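Side-chain contacts in pectate lyase (Paenibacillus sp. 0602, PDB 5GT5), which catalyses the eliminative cleavage of polygalacturonate chains in pectate and probably of partly methylated pectins as well, most likely with the help of calcium: residues S262-H267 with L407-Q412; D296-Q301 with Y371-S376; T356-T361 with A395-S400. The protein carries 1 engineered substitution. One frame throughout, in Å; residues are numbered along the deposited sequence.

Interaction 1. Residues S262-H267 with L407-Q412; sequences SITLHH and LPYSYQ
The hydroxyls of Thr264 and Tyr409 meet across this contact, the two side chains coming from opposite directions. Thr264 stands on strand 262-271, and Tyr409 reaches it from the loop 407-412, whose backbone stays well off: the closest CA atoms, those of Thr264 and Leu407, are 10.4 Å apart. Tyr409 manages this with CG lodged between its own backbone N and carbonyl carbon (chi1 55°), which aims the ring at the strand. Thr264 OG1 donates to Tyr409 OH at 2.9 Å. It approaches the ring obliquely, lying 3.4 Å from Tyr409 CZ, while the methyl Thr264 CG2 sits beside the phenol oxygen, 3.7 Å from Tyr409 OH. Farther along the strand, His266 ND1 and His267 ND1 share a nearly straight hydrogen bond of 2.8 Å, with His267 ND1 in plane at the edge of the His266 ring; these rings stack on Tyr288 and Trp190 respectively. Tyr409 OH is also hydrogen-bonded to His286 ND1, and Thr264 OG1 to the backbone N of Phe12. A phenylalanine in place of Tyr409 could still fill the ring's position, but His286 ND1 and Thr264 OG1 would probably lose the oxygen that joins them. The buried hydroxyls thus form a short chain of hydrogen bonds in which each oxygen has two partners, tying the C-terminal loop and the N-terminal tail to the flank of the parallel beta-helix.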
ATOM      1  N   SER A 262       9.511   5.122   2.155  1.00  4.84           N
ATOM      2  CA  SER A 262       9.440   6.163   1.142  1.00  5.59           C
ATOM      3  C   SER A 262       8.709   7.369   1.707  1.00  6.93           C
ATOM      4  O   SER A 262       7.696   7.249   2.450  1.00  6.48           O
ATOM      5  CB  SER A 262       8.815   5.675  -0.172  1.00  6.14           C
ATOM      6  OG  SER A 262       7.437   5.304  -0.019  1.00  7.92           O
ATOM      7  N   ILE A 263       9.267   8.538   1.399  1.00  6.01           N
ATOM      8  CA  ILE A 263       8.704   9.791   1.876  1.00  4.52           C
ATOM      9  C   ILE A 263       8.975  10.950   0.913  1.00  5.98           C
ATOM     10  O   ILE A 263      10.064  11.060   0.344  1.00  6.88           O
ATOM     11  CB  ILE A 263       9.224  10.106   3.303  1.00  4.83           C
ATOM     12  CG1 ILE A 263       8.481  11.298   3.882  1.00  6.87           C
ATOM     13  CG2 ILE A 263      10.737  10.376   3.355  1.00  8.41           C
ATOM     14  CD1 ILE A 263       8.659  11.429   5.410  1.00  7.72           C
ATOM     15  N   THR A 264       7.955  11.783   0.720  1.00  6.16           N
ATOM     16  CA  THR A 264       8.062  13.034  -0.020  1.00  5.64           C
ATOM     17  C   THR A 264       7.807  14.171   0.931  1.00  6.50           C
ATOM     18  O   THR A 264       6.799  14.162   1.662  1.00  6.55           O
ATOM     19  CB  THR A 264       7.000  13.110  -1.134  1.00  6.03           C
ATOM     20  OG1 THR A 264       7.116  11.954  -1.968  1.00  6.25           O
ATOM     21  CG2 THR A 264       7.150  14.378  -1.965  1.00  7.95           C
ATOM     22  N   LEU A 265       8.694  15.174   0.911  1.00  5.78           N
ATOM     23  CA  LEU A 265       8.511  16.440   1.660  1.00  4.74           C
ATOM     24  C   LEU A 265       8.423  17.579   0.646  1.00  6.44           C
ATOM     25  O   LEU A 265       9.304  17.692  -0.211  1.00  6.88           O
ATOM     26  CB  LEU A 265       9.728  16.712   2.559  1.00  7.19           C
ATOM     27  CG  LEU A 265      10.169  15.559   3.469  1.00  6.90           C
ATOM     28  CD1 LEU A 265      11.444  15.930   4.204  1.00  8.73           C
ATOM     29  CD2 LEU A 265       9.059  15.188   4.464  1.00  8.55           C
ATOM     30  N   HIS A 266       7.412  18.436   0.712  1.00  6.63           N
ATOM     31  CA  HIS A 266       7.386  19.553  -0.230  1.00  5.70           C
ATOM     32  C   HIS A 266       6.582  20.727   0.262  1.00  5.68           C
ATOM     33  O   HIS A 266       5.584  20.556   0.990  1.00  6.30           O
ATOM     34  CB  HIS A 266       6.977  19.125  -1.658  1.00  5.35           C
ATOM     35  CG  HIS A 266       5.522  18.907  -1.855  1.00  7.03           C
ATOM     36  ND1 HIS A 266       4.659  19.931  -2.210  1.00  9.16           N
ATOM     37  CD2 HIS A 266       4.763  17.784  -1.795  1.00  6.86           C
ATOM     38  CE1 HIS A 266       3.443  19.450  -2.331  1.00  7.65           C
ATOM     39  NE2 HIS A 266       3.472  18.141  -2.087  1.00  8.04           N
ATOM     40  N   HIS A 267       7.028  21.932  -0.119  1.00  7.51           N
ATOM     41  CA  HIS A 267       6.363  23.173   0.322  1.00  5.77           C
ATOM     42  C   HIS A 267       6.252  23.223   1.846  1.00  6.78           C
ATOM     43  O   HIS A 267       5.265  23.684   2.417  1.00  7.32           O
ATOM     44  CB  HIS A 267       5.002  23.366  -0.399  1.00  8.43           C
ATOM     45  CG  HIS A 267       5.158  23.615  -1.866  1.00  9.15           C
ATOM     46  ND1 HIS A 267       5.258  22.593  -2.798  1.00  8.11           N
ATOM     47  CD2 HIS A 267       5.328  24.768  -2.573  1.00  9.59           C
ATOM     48  CE1 HIS A 267       5.481  23.101  -3.991  1.00  8.44           C
ATOM     49  NE2 HIS A 267       5.506  24.428  -3.886  1.00  9.54           N
ATOM     50  N   LEU A 407      11.393   8.650 -10.164  1.00 13.93           N
ATOM     51  CA  LEU A 407      10.331   8.661  -9.166  1.00 12.49           C
ATOM     52  C   LEU A 407       9.019   8.221  -9.798  1.00 14.83           C
ATOM     53  O   LEU A 407       8.723   8.591 -10.948  1.00 16.50           O
ATOM     54  CB  LEU A 407      10.207  10.053  -8.577  1.00 13.75           C
ATOM     55  CG  LEU A 407      11.329  10.454  -7.623  1.00 12.34           C
ATOM     56  CD1 LEU A 407      11.332  11.959  -7.455  1.00 11.98           C
ATOM     57  CD2 LEU A 407      11.166   9.722  -6.271  1.00 11.28           C
ATOM     58  N   PRO A 408       8.234   7.413  -9.059  1.00 11.04           N
ATOM     59  CA  PRO A 408       6.982   6.837  -9.571  1.00 13.81           C
ATOM     60  C   PRO A 408       5.793   7.796  -9.546  1.00 12.40           C
ATOM     61  O   PRO A 408       4.638   7.362  -9.603  1.00 15.69           O
ATOM     62  CB  PRO A 408       6.724   5.665  -8.621  1.00 18.02           C
ATOM     63  CG  PRO A 408       7.337   6.091  -7.344  1.00 16.25           C
ATOM     64  CD  PRO A 408       8.580   6.851  -7.739  1.00 13.77           C
ATOM     65  N   TYR A 409       6.063   9.094  -9.498  1.00 12.07           N
ATOM     66  CA  TYR A 409       4.993  10.077  -9.509  1.00 12.65           C
ATOM     67  C   TYR A 409       5.435  11.325 -10.238  1.00 14.99           C
ATOM     68  O   TYR A 409       6.632  11.588 -10.364  1.00 15.68           O
ATOM     69  CB  TYR A 409       4.574  10.412  -8.082  1.00 11.36           C
ATOM     70  CG  TYR A 409       5.677  10.879  -7.148  1.00  8.17           C
ATOM     71  CD1 TYR A 409       6.143  12.211  -7.174  1.00  8.17           C
ATOM     72  CD2 TYR A 409       6.221  10.003  -6.215  1.00  7.64           C
ATOM     73  CE1 TYR A 409       7.147  12.647  -6.295  1.00  9.97           C
ATOM     74  CE2 TYR A 409       7.188  10.422  -5.324  1.00  7.68           C
ATOM     75  CZ  TYR A 409       7.645  11.735  -5.363  1.00  7.93           C
ATOM     76  OH  TYR A 409       8.599  12.136  -4.462  1.00  8.26           O
ATOM     77  N   SER A 410       4.472  12.081 -10.749  1.00 17.86           N
ATOM     78  CA  SER A 410       4.839  13.334 -11.376  1.00 20.20           C
ATOM     79  C   SER A 410       4.573  14.473 -10.415  1.00 13.93           C
ATOM     80  O   SER A 410       3.791  14.337  -9.473  1.00 18.74           O
ATOM     81  CB  SER A 410       4.068  13.526 -12.680  1.00 32.16           C
ATOM     82  OG  SER A 410       2.678  13.574 -12.424  1.00 36.08           O
ATOM     83  N   TYR A 411       5.191  15.613 -10.684  1.00 14.47           N
ATOM     84  CA  TYR A 411       5.125  16.742  -9.782  1.00 17.48           C
ATOM     85  C   TYR A 411       5.656  17.963 -10.501  1.00 20.07           C
ATOM     86  O   TYR A 411       6.494  17.863 -11.405  1.00 24.43           O
ATOM     87  CB  TYR A 411       5.940  16.489  -8.494  1.00 16.03           C
ATOM     88  CG  TYR A 411       7.406  16.215  -8.718  1.00 13.54           C
ATOM     89  CD1 TYR A 411       7.870  14.947  -9.083  1.00 10.62           C
ATOM     90  CD2 TYR A 411       8.352  17.231  -8.547  1.00 15.77           C
ATOM     91  CE1 TYR A 411       9.213  14.705  -9.296  1.00 14.37           C
ATOM     92  CE2 TYR A 411       9.690  16.994  -8.755  1.00 16.04           C
ATOM     93  CZ  TYR A 411      10.122  15.740  -9.117  1.00 13.95           C
ATOM     94  OH  TYR A 411      11.456  15.495  -9.328  1.00 15.94           O
ATOM     95  N   GLN A 412       5.153  19.107 -10.071  1.00 20.06           N
ATOM     96  CA  GLN A 412       5.529  20.416 -10.577  1.00 19.41           C
ATOM     97  C   GLN A 412       6.491  21.059  -9.593  1.00 15.36           C
ATOM     98  O   GLN A 412       6.281  20.997  -8.378  1.00 20.09           O
ATOM     99  CB  GLN A 412       4.272  21.276 -10.709  1.00 28.22           C
ATOM    100  CG  GLN A 412       4.522  22.716 -11.123  1.00 37.31           C
ATOM    101  CD  GLN A 412       4.649  22.904 -12.616  1.00 60.37           C
ATOM    102  OE1 GLN A 412       4.387  21.985 -13.397  1.00 66.67           O
ATOM    103  NE2 GLN A 412       5.083  24.098 -13.025  1.00 58.21           N
TER

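Interaction 2. Residues D296-Q301 with Y371-S376; sequences DARAAQ and YSLDGS
Arg298 bends at its second torsion (chi2 71°) and is otherwise extended, a shape that carries its guanidinium across to the turn after strand 369-372. On that turn Asp374 holds CG anti to its carbonyl carbon (chi1 -58°), bringing the carboxylate round to meet it. The two side chains cross at about a right angle, yet their flat ends are nearly coplanar, with 21° between the planes. The grip is side-on and bidentate: Arg298 NE donates to Asp374 OD1 at 2.9 Å, and Arg298 NH2 to Asp374 OD2 at 2.8 Å. Both oxygens are met on their syn side, and both bonds are almost straight and close to the guanidinium plane, so the salt bridge fixes the rotation of both groups. Leu373 adds an apolar surface: its CD1 lies over one face of the guanidinium, displaced toward the rim, 3.8 Å from Arg298 CZ. The turn itself is a type I' beta turn from Leu373 to Ser376, closed by Ser376 N to Leu373 O and stiffened by Leu373 N bonding to Ser376 OG at 2.8 Å. Arg298 NH1 is hydrogen-bonded to Gln345, while the backbone N of Asp374 binds Asp343. The salt bridge therefore spans from the helix that follows strand 291-293 to the hairpin of strands 369-372 and 378-380, with the loop that leaves strand 340-342, carrying Asp343 and Gln345, as a third partner.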
ATOM      1  N   ASP A 296      17.983  31.788  13.259  1.00 11.11           N
ATOM      2  CA  ASP A 296      17.995  32.050  14.691  1.00  8.38           C
ATOM      3  C   ASP A 296      18.859  31.067  15.459  1.00  9.14           C
ATOM      4  O   ASP A 296      19.527  31.420  16.439  1.00  8.84           O
ATOM      5  CB  ASP A 296      16.579  32.067  15.231  1.00  8.55           C
ATOM      6  CG  ASP A 296      15.656  32.929  14.407  1.00 18.10           C
ATOM      7  OD1 ASP A 296      15.945  34.127  14.273  1.00 15.85           O
ATOM      8  OD2 ASP A 296      14.650  32.399  13.871  1.00 15.28           O
ATOM      9  N   ALA A 297      18.893  29.822  15.020  1.00  7.72           N
ATOM     10  CA  ALA A 297      19.803  28.876  15.648  1.00  6.21           C
ATOM     11  C   ALA A 297      21.270  29.281  15.458  1.00  7.47           C
ATOM     12  O   ALA A 297      22.086  29.186  16.394  1.00  7.07           O
ATOM     13  CB  ALA A 297      19.561  27.482  15.104  1.00  8.18           C
ATOM     14  N   ARG A 298      21.589  29.749  14.254  1.00  8.05           N
ATOM     15  CA  ARG A 298      22.958  30.179  13.922  1.00  8.99           C
ATOM     16  C   ARG A 298      23.334  31.365  14.822  1.00  8.87           C
ATOM     17  O   ARG A 298      24.448  31.419  15.378  1.00 10.41           O
ATOM     18  CB  ARG A 298      23.031  30.557  12.428  1.00 11.75           C
ATOM     19  CG  ARG A 298      24.447  30.903  11.925  1.00 10.61           C
ATOM     20  CD  ARG A 298      25.266  29.689  11.873  1.00 10.80           C
ATOM     21  NE  ARG A 298      26.553  29.880  11.200  1.00 11.56           N
ATOM     22  CZ  ARG A 298      27.468  28.922  11.171  1.00 13.94           C
ATOM     23  NH1 ARG A 298      27.233  27.772  11.782  1.00 15.27           N
ATOM     24  NH2 ARG A 298      28.638  29.119  10.560  1.00 16.26           N
ATOM     25  N   ALA A 299      22.401  32.292  15.009  1.00  8.55           N
ATOM     26  CA  ALA A 299      22.631  33.412  15.948  1.00  9.26           C
ATOM     27  C   ALA A 299      22.867  32.927  17.376  1.00 10.27           C
ATOM     28  O   ALA A 299      23.781  33.400  18.071  1.00 10.36           O
ATOM     29  CB  ALA A 299      21.486  34.408  15.901  1.00  9.12           C
ATOM     30  N   ALA A 300      22.069  31.964  17.825  1.00  7.02           N
ATOM     31  CA  ALA A 300      22.191  31.448  19.191  1.00  8.27           C
ATOM     32  C   ALA A 300      23.554  30.817  19.410  1.00 10.16           C
ATOM     33  O   ALA A 300      24.109  30.901  20.507  1.00  9.10           O
ATOM     34  CB  ALA A 300      21.053  30.449  19.490  1.00  8.52           C
ATOM     35  N   GLN A 301      24.102  30.190  18.368  1.00  8.35           N
ATOM     36  CA  GLN A 301      25.421  29.580  18.465  1.00  8.54           C
ATOM     37  C   GLN A 301      26.496  30.593  18.861  1.00 10.82           C
ATOM     38  O   GLN A 301      27.451  30.216  19.540  1.00 10.91           O
ATOM     39  CB  GLN A 301      25.785  28.916  17.123  1.00  9.87           C
ATOM     40  CG  GLN A 301      27.231  28.399  17.019  1.00 15.69           C
ATOM     41  CD  GLN A 301      27.512  27.173  17.858  1.00 22.54           C
ATOM     42  OE1 GLN A 301      27.321  26.037  17.405  1.00 26.60           O
ATOM     43  NE2 GLN A 301      28.040  27.384  19.063  1.00 24.51           N
ATOM     44  N   TYR A 371      21.486  28.453  -1.446  1.00  8.24           N
ATOM     45  CA  TYR A 371      22.158  28.236  -0.180  1.00  7.80           C
ATOM     46  C   TYR A 371      22.849  29.505   0.278  1.00  9.21           C
ATOM     47  O   TYR A 371      23.459  30.228  -0.533  1.00 11.93           O
ATOM     48  CB  TYR A 371      23.183  27.109  -0.329  1.00  8.33           C
ATOM     49  CG  TYR A 371      23.955  26.821   0.915  1.00  8.77           C
ATOM     50  CD1 TYR A 371      23.382  26.098   1.964  1.00  8.09           C
ATOM     51  CD2 TYR A 371      25.254  27.291   1.061  1.00  9.68           C
ATOM     52  CE1 TYR A 371      24.124  25.834   3.133  1.00  8.38           C
ATOM     53  CE2 TYR A 371      25.992  27.055   2.211  1.00  9.21           C
ATOM     54  CZ  TYR A 371      25.425  26.323   3.248  1.00  8.29           C
ATOM     55  OH  TYR A 371      26.174  26.079   4.373  1.00 10.07           O
ATOM     56  N   SER A 372      22.780  29.778   1.576  1.00  9.14           N
ATOM     57  CA  SER A 372      23.466  30.925   2.178  1.00 10.08           C
ATOM     58  C   SER A 372      23.944  30.545   3.566  1.00 10.87           C
ATOM     59  O   SER A 372      23.198  29.941   4.332  1.00 12.32           O
ATOM     60  CB  SER A 372      22.524  32.122   2.256  1.00 11.35           C
ATOM     61  OG  SER A 372      23.163  33.222   2.901  1.00 18.46           O
ATOM     62  N   LEU A 373      25.196  30.883   3.883  1.00  9.57           N
ATOM     63  CA  LEU A 373      25.734  30.651   5.217  1.00 11.00           C
ATOM     64  C   LEU A 373      26.502  31.902   5.623  1.00 13.03           C
ATOM     65  O   LEU A 373      27.484  32.279   4.960  1.00 13.02           O
ATOM     66  CB  LEU A 373      26.676  29.429   5.251  1.00 12.30           C
ATOM     67  CG  LEU A 373      27.274  29.119   6.640  1.00 10.72           C
ATOM     68  CD1 LEU A 373      26.157  28.694   7.603  1.00 12.01           C
ATOM     69  CD2 LEU A 373      28.368  28.038   6.577  1.00 13.00           C
ATOM     70  N   ASP A 374      26.061  32.545   6.698  1.00 13.97           N
ATOM     71  CA  ASP A 374      26.739  33.739   7.217  1.00 12.91           C
ATOM     72  C   ASP A 374      26.898  34.795   6.130  1.00 17.70           C
ATOM     73  O   ASP A 374      27.960  35.406   6.001  1.00 18.25           O
ATOM     74  CB  ASP A 374      28.097  33.375   7.820  1.00 14.99           C
ATOM     75  CG  ASP A 374      27.998  32.353   8.936  1.00 18.20           C
ATOM     76  OD1 ASP A 374      27.006  32.374   9.691  1.00 18.31           O
ATOM     77  OD2 ASP A 374      28.913  31.519   9.050  1.00 18.49           O
ATOM     78  N   GLY A 375      25.860  34.975   5.327  1.00 13.81           N
ATOM     79  CA  GLY A 375      25.859  35.988   4.289  1.00 19.85           C
ATOM     80  C   GLY A 375      26.323  35.565   2.916  1.00 17.17           C
ATOM     81  O   GLY A 375      26.235  36.358   1.969  1.00 20.44           O
ATOM     82  N   SER A 376      26.778  34.321   2.774  1.00 14.36           N
ATOM     83  CA  SER A 376      27.215  33.845   1.472  1.00 14.59           C
ATOM     84  C   SER A 376      26.040  33.683   0.528  1.00 12.54           C
ATOM     85  O   SER A 376      24.880  33.790   0.918  1.00 14.17           O
ATOM     86  CB  SER A 376      27.960  32.520   1.600  1.00 14.16           C
ATOM     87  OG  SER A 376      27.059  31.444   1.809  1.00 13.62           O
TER

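Interaction 3. Residues T356-T361 with A395-S400; sequences TNATYT and AIKPFS
A lysine donates to two backbone carbonyls here, one within and one just after a short 3-10 segment, in a partly buried contact between two loops on the outside of the parallel beta-helix. Lys397, in the long segment after strand 378-380, runs out straight beyond CG, and its ammonium group ends between two acceptors: Lys397 NZ donates to Thr361 O at 2.9 Å and to Ala358 O at 3.1 Å. In each bond the nitrogen is tilted by roughly 30° from the carbonyl plane. Ala358 O has a second donor, the backbone N of Thr361, which closes the 3-10 turn at 2.9 Å from Ala358 O and arrives from the face opposite to the ammonium. The positive charge would therefore be expected to polarise this carbonyl and strengthen its hold within the turn.

The aliphatic part of the lysine crosses Thr361 at a slant. Its CG lies 3.9 Å from Thr361 CG2: with OG1 anti to the carbonyl carbon (chi1 -59°), this methyl is left anti to the backbone N, and it also touches Ala395 O. The threonine's other branch works through water: Thr361 OG1 is 2.8 Å from a water molecule that donates to Ala395 O. Thr361 OG1 is also hydrogen-bonded directly to Asn351 ND2. Before the turn, Asn357 OD1 accepts from the backbone N of Thr359 at 3.1 Å, an Asx turn that leads the chain into the 3-10 segment.

Thr361 stands just ahead of strand 363-367, and its backbone pairs with that of Ser331 near the start of strand 333-337. Lys397 packs on Ser331 and Lys363, and beyond it Phe399 rests across strands 333-337 and 363-367, so segment 395-400 lies over these two neighbouring strands.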
ATOM      1  N   THR A 356      34.393   5.798   7.634  1.00 14.78           N
ATOM      2  CA  THR A 356      35.342   4.922   6.962  1.00 15.69           C
ATOM      3  C   THR A 356      34.680   3.621   6.529  1.00 14.59           C
ATOM      4  O   THR A 356      35.308   2.779   5.888  1.00 19.19           O
ATOM      5  CB  THR A 356      36.501   4.526   7.926  1.00 14.94           C
ATOM      6  OG1 THR A 356      36.019   3.630   8.945  1.00 19.12           O
ATOM      7  CG2 THR A 356      37.101   5.768   8.567  1.00 13.68           C
ATOM      8  N   ASN A 357      33.377   3.479   6.798  1.00 12.47           N
ATOM      9  CA  ASN A 357      32.657   2.262   6.444  1.00 14.83           C
ATOM     10  C   ASN A 357      31.521   2.529   5.451  1.00 14.03           C
ATOM     11  O   ASN A 357      30.486   3.110   5.818  1.00 11.98           O
ATOM     12  CB  ASN A 357      32.138   1.611   7.734  1.00 14.50           C
ATOM     13  CG  ASN A 357      31.441   0.283   7.498  1.00 14.08           C
ATOM     14  OD1 ASN A 357      31.158  -0.104   6.368  1.00 18.64           O
ATOM     15  ND2 ASN A 357      31.156  -0.433   8.591  1.00 20.79           N
ATOM     16  N   ALA A 358      31.686   2.119   4.196  1.00 12.99           N
ATOM     17  CA  ALA A 358      30.722   2.471   3.148  1.00 13.73           C
ATOM     18  C   ALA A 358      29.316   1.944   3.393  1.00 14.63           C
ATOM     19  O   ALA A 358      28.340   2.492   2.873  1.00 13.10           O
ATOM     20  CB  ALA A 358      31.233   2.036   1.771  1.00 16.26           C
ATOM     21  N   THR A 359      29.212   0.864   4.159  1.00 10.18           N
ATOM     22  CA  THR A 359      27.902   0.297   4.477  1.00 11.86           C
ATOM     23  C   THR A 359      27.019   1.337   5.145  1.00  8.81           C
ATOM     24  O   THR A 359      25.783   1.300   5.001  1.00 10.93           O
ATOM     25  CB  THR A 359      28.044  -0.929   5.398  1.00 11.75           C
ATOM     26  OG1 THR A 359      28.941  -1.868   4.776  1.00 17.12           O
ATOM     27  CG2 THR A 359      26.722  -1.619   5.637  1.00 14.26           C
ATOM     28  N   TYR A 360      27.637   2.277   5.849  1.00  9.11           N
ATOM     29  CA  TYR A 360      26.897   3.327   6.557  1.00  7.71           C
ATOM     30  C   TYR A 360      26.640   4.585   5.708  1.00 10.01           C
ATOM     31  O   TYR A 360      25.924   5.492   6.127  1.00  8.26           O
ATOM     32  CB  TYR A 360      27.572   3.658   7.888  1.00  9.98           C
ATOM     33  CG  TYR A 360      27.392   2.559   8.916  1.00  9.96           C
ATOM     34  CD1 TYR A 360      26.171   2.371   9.560  1.00 13.81           C
ATOM     35  CD2 TYR A 360      28.422   1.656   9.180  1.00 15.65           C
ATOM     36  CE1 TYR A 360      26.007   1.343  10.473  1.00 15.74           C
ATOM     37  CE2 TYR A 360      28.262   0.631  10.087  1.00 24.43           C
ATOM     38  CZ  TYR A 360      27.051   0.483  10.734  1.00 20.75           C
ATOM     39  OH  TYR A 360      26.864  -0.538  11.649  1.00 26.29           O
ATOM     40  N   THR A 361      27.208   4.636   4.509  1.00  9.40           N
ATOM     41  CA  THR A 361      27.027   5.787   3.627  1.00  8.65           C
ATOM     42  C   THR A 361      25.742   5.690   2.822  1.00  7.85           C
ATOM     43  O   THR A 361      25.383   4.639   2.306  1.00  7.89           O
ATOM     44  CB  THR A 361      28.208   5.883   2.648  1.00  9.44           C
ATOM     45  OG1 THR A 361      29.407   6.008   3.412  1.00  9.84           O
ATOM     46  CG2 THR A 361      28.068   7.109   1.711  1.00 10.02           C
ATOM     47  N   ALA A 395      33.306   9.070   1.582  1.00 10.86           N
ATOM     48  CA  ALA A 395      33.476   8.876   0.150  1.00 12.03           C
ATOM     49  C   ALA A 395      32.100   8.818  -0.480  1.00 11.71           C
ATOM     50  O   ALA A 395      31.186   8.127   0.012  1.00 11.48           O
ATOM     51  CB  ALA A 395      34.230   7.593  -0.106  1.00 10.84           C
ATOM     52  N   ILE A 396      31.925   9.559  -1.576  1.00 11.64           N
ATOM     53  CA  ILE A 396      30.585   9.779  -2.127  1.00 12.01           C
ATOM     54  C   ILE A 396      30.129   8.588  -2.956  1.00 14.37           C
ATOM     55  O   ILE A 396      30.860   8.100  -3.812  1.00 13.75           O
ATOM     56  CB  ILE A 396      30.548  11.099  -2.942  1.00 10.76           C
ATOM     57  CG1 ILE A 396      30.830  12.269  -2.012  1.00 11.51           C
ATOM     58  CG2 ILE A 396      29.226  11.277  -3.700  1.00 10.37           C
ATOM     59  CD1 ILE A 396      31.174  13.597  -2.706  1.00 12.19           C
ATOM     60  N   LYS A 397      28.924   8.105  -2.699  1.00 10.56           N
ATOM     61  CA  LYS A 397      28.298   7.109  -3.539  1.00 10.00           C
ATOM     62  C   LYS A 397      27.493   7.786  -4.633  1.00 12.44           C
ATOM     63  O   LYS A 397      26.656   8.621  -4.343  1.00 11.64           O
ATOM     64  CB  LYS A 397      27.320   6.249  -2.723  1.00 10.06           C
ATOM     65  CG  LYS A 397      27.987   5.272  -1.744  1.00 10.67           C
ATOM     66  CD  LYS A 397      26.938   4.433  -1.023  1.00 11.99           C
ATOM     67  CE  LYS A 397      27.518   3.273  -0.233  1.00 12.41           C
ATOM     68  NZ  LYS A 397      26.409   2.579   0.506  1.00 11.82           N
ATOM     69  N   PRO A 398      27.718   7.425  -5.897  1.00 12.02           N
ATOM     70  CA  PRO A 398      26.956   8.049  -6.977  1.00 12.34           C
ATOM     71  C   PRO A 398      25.441   7.923  -6.736  1.00 10.38           C
ATOM     72  O   PRO A 398      24.953   6.867  -6.332  1.00 13.23           O
ATOM     73  CB  PRO A 398      27.384   7.243  -8.219  1.00 16.06           C
ATOM     74  CG  PRO A 398      28.779   6.768  -7.881  1.00 24.12           C
ATOM     75  CD  PRO A 398      28.726   6.469  -6.398  1.00 16.59           C
ATOM     76  N   PHE A 399      24.708   8.999  -6.976  1.00 10.98           N
ATOM     77  CA  PHE A 399      23.290   8.980  -6.687  1.00 10.56           C
ATOM     78  C   PHE A 399      22.492   8.091  -7.627  1.00 14.62           C
ATOM     79  O   PHE A 399      22.695   8.092  -8.845  1.00 14.57           O
ATOM     80  CB  PHE A 399      22.691  10.392  -6.680  1.00 15.34           C
ATOM     81  CG  PHE A 399      21.235  10.388  -6.323  1.00 10.36           C
ATOM     82  CD1 PHE A 399      20.847  10.372  -4.988  1.00 10.71           C
ATOM     83  CD2 PHE A 399      20.271  10.338  -7.308  1.00 12.90           C
ATOM     84  CE1 PHE A 399      19.538  10.301  -4.644  1.00  9.46           C
ATOM     85  CE2 PHE A 399      18.941  10.286  -6.980  1.00 10.66           C
ATOM     86  CZ  PHE A 399      18.559  10.265  -5.631  1.00 11.63           C
ATOM     87  N   SER A 400      21.567   7.339  -7.048  1.00  9.42           N
ATOM     88  CA  SER A 400      20.516   6.656  -7.798  1.00  8.63           C
ATOM     89  C   SER A 400      19.427   6.319  -6.787  1.00 11.20           C
ATOM     90  O   SER A 400      19.721   6.160  -5.593  1.00 10.37           O
ATOM     91  CB  SER A 400      21.039   5.384  -8.473  1.00 13.40           C
ATOM     92  OG  SER A 400      21.373   4.396  -7.523  1.00 13.54           O
TER
HETATM   93  O   HOH W   1      31.343   5.836   1.464  1.00 11.38           O

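In the fold
The three contacts join loops, a helix and a hairpin round the parallel beta-helix, each with its own chemistry. Interaction 1 is the buried one: a hydroxyl-to-hydroxyl bond crosses between a beta-helix strand and the loop 407-412. Interaction 2 lies at the surface and relies on full opposite charges, joining a helix to a hairpin. Interaction 3 is intermediate, pairing a single charge with backbone carbonyls and using a water as bridge. Interactions 1 and 3 both draw on the long segment between strand 378-380 and helix 419-423, and their nearest atoms are about 7 Å apart. Interaction 2 is more remote, its centre about 28 Å from those of both others.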